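PDB 3MIX: flagellar biosynthesis protein flhA from Bacillus subtilis, which takes part in the export of flagellar proteins through the type III secretion system, this chain being its cytosolic domain. Local coordinates for residues Leu198-His201 and Leu202-Ser205; Arg346-Val349 and Lys350-Leu353. One frame throughout, in Å; residues are numbered along the deposited sequence.

Contact 1: residues Leu198-His201 and Leu202-Ser205; sequences LIDH and LKES
Leu198 O accepts the amide of Leu202 at 2.9 Å from Leu202 N, and Ile199 O takes the next amide, Lys203 N, at 2.8 Å: two successive i to i+4 bonds of helix 192-205. One step on, the pattern slackens. Glu204 N reaches Asp200 O in a weak bond of 3.3 Å and shares its hydrogen with His201 O, an i to i+3 acceptor at the same distance from Glu204 N, which approaches from well above the carbonyl plane (67° out of it). Ser205 N bonds Leu202 O, a second i to i+3 bond.

On the polar face two side-chain pairs three residues apart are joined through water rather than directly. Asp200 OD1 stands 4.2 Å from Lys203 NZ, too far for a salt bridge; a water donates to OD1 and accepts from NZ, and the bend of the lysine at CG-CD (chi3 -86°) turns its ammonium end back along the helix to meet it. A second water lies in the plane of the His201 ring, at its edge, 2.8 Å from His201 ND1, and donates to Glu204 OE2 at 2.6 Å. With chi1 at -174°, His201 CG lies beside the carbonyl carbon, which sets the ring on the side of the residues that follow.

On the apolar side Ile199 and Leu202 each touch Phe244 of helix 240-250 and Val210 of helix 207-213. The helix is therefore amphipathic: its inner face packs on apolar residues, while water bridges the polar ends outside, where any attraction between Asp200 and Lys203 is probably screened by solvent.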
loop_
_atom_site.group_PDB
_atom_site.type_symbol
_atom_site.label_atom_id
_atom_site.label_comp_id
_atom_site.label_asym_id
_atom_site.label_seq_id
_atom_site.Cartn_x
_atom_site.Cartn_y
_atom_site.Cartn_z
ATOM N N LEU A 198 -3.814 -8.883 -14.326
ATOM C CA LEU A 198 -3.985 -9.969 -13.341
ATOM C C LEU A 198 -5.160 -10.886 -13.674
ATOM O O LEU A 198 -5.052 -12.102 -13.565
ATOM C CB LEU A 198 -4.132 -9.387 -11.935
ATOM C CG LEU A 198 -2.836 -8.707 -11.459
ATOM C CD1 LEU A 198 -3.034 -8.130 -10.111
ATOM C CD2 LEU A 198 -1.636 -9.726 -11.430
ATOM N N ILE A 199 -6.268 -10.283 -14.111
ATOM C CA ILE A 199 -7.455 -11.014 -14.504
ATOM C C ILE A 199 -7.157 -11.859 -15.726
ATOM O O ILE A 199 -7.518 -13.031 -15.750
ATOM C CB ILE A 199 -8.641 -10.056 -14.819
ATOM C CG1 ILE A 199 -9.116 -9.316 -13.557
ATOM C CG2 ILE A 199 -9.812 -10.802 -15.543
ATOM C CD1 ILE A 199 -10.194 -8.274 -13.889
ATOM N N ASP A 200 -6.494 -11.274 -16.726
ATOM C CA ASP A 200 -6.157 -12.009 -17.951
ATOM C C ASP A 200 -5.206 -13.166 -17.643
ATOM O O ASP A 200 -5.356 -14.240 -18.195
ATOM C CB ASP A 200 -5.526 -11.105 -19.026
ATOM C CG ASP A 200 -6.501 -10.077 -19.604
ATOM O OD1 ASP A 200 -7.734 -10.207 -19.463
ATOM O OD2 ASP A 200 -6.013 -9.105 -20.218
ATOM N N HIS A 201 -4.236 -12.934 -16.763
ATOM C CA HIS A 201 -3.299 -13.963 -16.298
ATOM C C HIS A 201 -4.061 -15.097 -15.591
ATOM O O HIS A 201 -3.825 -16.270 -15.862
ATOM C CB HIS A 201 -2.258 -13.313 -15.365
ATOM C CG HIS A 201 -1.159 -14.230 -14.924
ATOM N ND1 HIS A 201 -0.260 -14.803 -15.803
ATOM C CD2 HIS A 201 -0.798 -14.654 -13.685
ATOM C CE1 HIS A 201 0.599 -15.550 -15.129
ATOM N NE2 HIS A 201 0.297 -15.473 -13.842
ATOM N N LEU A 202 -5.013 -14.729 -14.737
ATOM C CA LEU A 202 -5.846 -15.699 -14.030
ATOM C C LEU A 202 -6.706 -16.492 -15.000
ATOM O O LEU A 202 -6.945 -17.696 -14.825
ATOM C CB LEU A 202 -6.712 -15.007 -12.969
ATOM C CG LEU A 202 -7.582 -15.918 -12.105
ATOM C CD1 LEU A 202 -6.741 -16.969 -11.376
ATOM C CD2 LEU A 202 -8.385 -15.073 -11.094
ATOM N N LYS A 203 -7.130 -15.811 -16.047
ATOM C CA LYS A 203 -8.019 -16.394 -17.045
ATOM C C LYS A 203 -7.357 -17.561 -17.790
ATOM O O LYS A 203 -8.035 -18.506 -18.171
ATOM C CB LYS A 203 -8.449 -15.302 -18.034
ATOM C CG LYS A 203 -9.760 -15.550 -18.739
ATOM C CD LYS A 203 -10.025 -14.464 -19.789
ATOM C CE LYS A 203 -10.715 -13.255 -19.176
ATOM N NZ LYS A 203 -11.311 -12.358 -20.227
ATOM N N GLU A 204 -6.037 -17.505 -17.968
ATOM C CA GLU A 204 -5.293 -18.586 -18.663
ATOM C C GLU A 204 -5.451 -19.949 -17.990
ATOM O O GLU A 204 -5.523 -20.963 -18.667
ATOM C CB GLU A 204 -3.796 -18.234 -18.812
ATOM C CG GLU A 204 -3.526 -17.023 -19.729
ATOM C CD GLU A 204 -2.059 -16.562 -19.728
ATOM O OE1 GLU A 204 -1.153 -17.369 -19.382
ATOM O OE2 GLU A 204 -1.815 -15.379 -20.075
ATOM N N SER A 205 -5.523 -19.963 -16.660
ATOM C CA SER A 205 -5.636 -21.210 -15.906
ATOM C C SER A 205 -7.023 -21.406 -15.289
ATOM O O SER A 205 -7.481 -22.560 -15.094
ATOM C CB SER A 205 -4.478 -21.352 -14.881
ATOM O OG SER A 205 -3.888 -20.062 -14.530
HETATM O O HOH W 1 -8.917 -11.565 -21.373
HETATM O O HOH W 2 -0.251 -13.951 -18.519
#

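Contact 2: residues Arg346-Val349 and Lys350-Leu353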
loop_
_atom_site.group_PDB
_atom_site.type_symbol
_atom_site.label_atom_id
_atom_site.label_comp_id
_atom_site.label_asym_id
_atom_site.label_seq_id
_atom_site.Cartn_x
_atom_site.Cartn_y
_atom_site.Cartn_z
ATOM N N ARG A 346 -14.202 -4.355 12.637
ATOM C CA ARG A 346 -12.837 -4.263 12.110
ATOM C C ARG A 346 -12.599 -3.175 11.063
ATOM O O ARG A 346 -11.701 -2.341 11.212
ATOM C CB ARG A 346 -12.453 -5.611 11.533
ATOM C CG ARG A 346 -11.009 -5.725 11.223
ATOM C CD ARG A 346 -10.851 -6.141 9.784
ATOM N NE ARG A 346 -9.608 -5.581 9.318
ATOM C CZ ARG A 346 -9.465 -4.645 8.398
ATOM N NH1 ARG A 346 -8.245 -4.240 8.147
ATOM N NH2 ARG A 346 -10.486 -4.143 7.718
ATOM N N MET A 347 -13.395 -3.202 10.001
ATOM C CA MET A 347 -13.306 -2.215 8.936
ATOM C C MET A 347 -13.526 -0.778 9.457
ATOM O O MET A 347 -12.858 0.154 9.021
ATOM C CB MET A 347 -14.270 -2.589 7.799
ATOM C CG MET A 347 -15.050 -1.442 7.200
ATOM S SD MET A 347 -15.998 -1.896 5.726
ATOM C CE MET A 347 -17.138 -3.112 6.384
ATOM N N TYR A 348 -14.420 -0.614 10.421
ATOM C CA TYR A 348 -14.684 0.717 10.983
ATOM C C TYR A 348 -13.589 1.215 11.926
ATOM O O TYR A 348 -13.259 2.399 11.920
ATOM C CB TYR A 348 -16.057 0.751 11.648
ATOM C CG TYR A 348 -17.184 0.446 10.681
ATOM C CD1 TYR A 348 -17.613 1.406 9.759
ATOM C CD2 TYR A 348 -17.801 -0.808 10.668
ATOM C CE1 TYR A 348 -18.639 1.136 8.864
ATOM C CE2 TYR A 348 -18.829 -1.092 9.772
ATOM C CZ TYR A 348 -19.239 -0.113 8.877
ATOM O OH TYR A 348 -20.255 -0.373 7.994
ATOM N N VAL A 349 -13.019 0.311 12.722
ATOM C CA VAL A 349 -11.880 0.644 13.584
ATOM C C VAL A 349 -10.741 1.179 12.717
ATOM O O VAL A 349 -10.112 2.195 13.050
ATOM C CB VAL A 349 -11.386 -0.586 14.403
ATOM C CG1 VAL A 349 -10.133 -0.251 15.206
ATOM C CG2 VAL A 349 -12.480 -1.103 15.317
ATOM N N LYS A 350 -10.509 0.495 11.597
ATOM C CA LYS A 350 -9.469 0.868 10.641
ATOM C C LYS A 350 -9.666 2.260 10.042
ATOM O O LYS A 350 -8.725 3.062 10.000
ATOM C CB LYS A 350 -9.341 -0.194 9.538
ATOM C CG LYS A 350 -8.240 0.095 8.538
ATOM C CD LYS A 350 -6.868 -0.057 9.148
ATOM C CE LYS A 350 -5.803 0.526 8.238
ATOM N NZ LYS A 350 -4.444 0.351 8.838
ATOM N N GLN A 351 -10.884 2.536 9.574
ATOM C CA GLN A 351 -11.252 3.854 9.058
ATOM C C GLN A 351 -10.904 4.967 10.065
ATOM O O GLN A 351 -10.285 5.982 9.711
ATOM C CB GLN A 351 -12.754 3.897 8.784
ATOM C CG GLN A 351 -13.163 3.876 7.330
ATOM C CD GLN A 351 -14.673 3.807 7.168
ATOM O OE1 GLN A 351 -15.421 4.550 7.819
ATOM N NE2 GLN A 351 -15.133 2.897 6.308
ATOM N N LEU A 352 -11.315 4.752 11.314
ATOM C CA LEU A 352 -11.086 5.683 12.408
ATOM C C LEU A 352 -9.610 5.953 12.683
ATOM O O LEU A 352 -9.214 7.107 12.857
ATOM C CB LEU A 352 -11.777 5.165 13.672
ATOM C CG LEU A 352 -11.650 5.921 14.990
ATOM C CD1 LEU A 352 -12.016 7.390 14.822
ATOM C CD2 LEU A 352 -12.525 5.251 16.038
ATOM N N LEU A 353 -8.798 4.901 12.722
ATOM C CA LEU A 353 -7.386 5.053 13.082
ATOM C C LEU A 353 -6.493 5.489 11.931
ATOM O O LEU A 353 -5.315 5.796 12.147
ATOM C CB LEU A 353 -6.837 3.773 13.718
ATOM C CG LEU A 353 -7.348 3.459 15.125
ATOM C CD1 LEU A 353 -6.842 2.109 15.590
ATOM C CD2 LEU A 353 -6.982 4.567 16.129
#
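Val349 and Leu353, one helical turn apart, lie side by side and point the same way, with Val349 CG1 4.1 Å from Leu353 CD1. The methyl gets there because CG1 sits anti to the backbone N (chi1 175°), beside the carbonyl carbon, on the side from which Leu353 follows. Leu353 CG also rests 3.7 Å from Val349 O, the oxygen that accepts the Leu353 amide at 3.0 Å from Leu353 N. In the three preceding i to i+4 bonds, Lys350 N to Arg346 O, Gln351 N to Met347 O and Leu352 N to Tyr348 O are each 3.1 Å; their N-H...O angles, all above 160°, are straighter than that of the Leu353 bond (152°).

Another side of the helix carries the long chains of Arg346 and Lys350. Their nearest approach is Arg346 NH1 to Lys350 CG, 4.4 Å, while the cationic ends stay apart, with 6.0 Å between Arg346 NH1 and Lys350 NZ. Each end is claimed from outside the helix: the buried guanidinium makes salt bridges to Glu233 and Glu262 and bonds Val362 O through NE, and Lys350 NZ bonds Pro358 O. Elsewhere on the helix, Gln351 OE1 comes obliquely to the Tyr348 ring, 4.3 Å from Tyr348 CD1.

Farther out, Val349 and Leu353 lie on Leu339 of strand 339-341, and Val349 also touches Val362 of strand 362-364. Met347 packs against Leu259 of helix 257-267. Strand 339-341, helix 343-353 and strand 362-364 form a beta-alpha-beta crossover whose two strands are parallel, the helix laying its apolar side on the pair.

Overall arrangement
Both contacts lie within about two turns of one helix, but in separate parts of the cytosolic domain: their centres are 32 Å apart and their nearest atoms about 19 Å. Contact 1 lies farther out, 23 Å from the centre of the chain against 16 Å, and five of its eight residues are exposed; contact 2 has none so classed. Residues 198-205 pack on one face, chiefly against helices, whereas 346-353 are packed on several sides, by two parallel strands together with helix 257-267 and loops. Water links polar side chains of contact 1 within the helix, whereas the charged ones of contact 2 tie it to neighbouring elements through protein carboxylates and carbonyls.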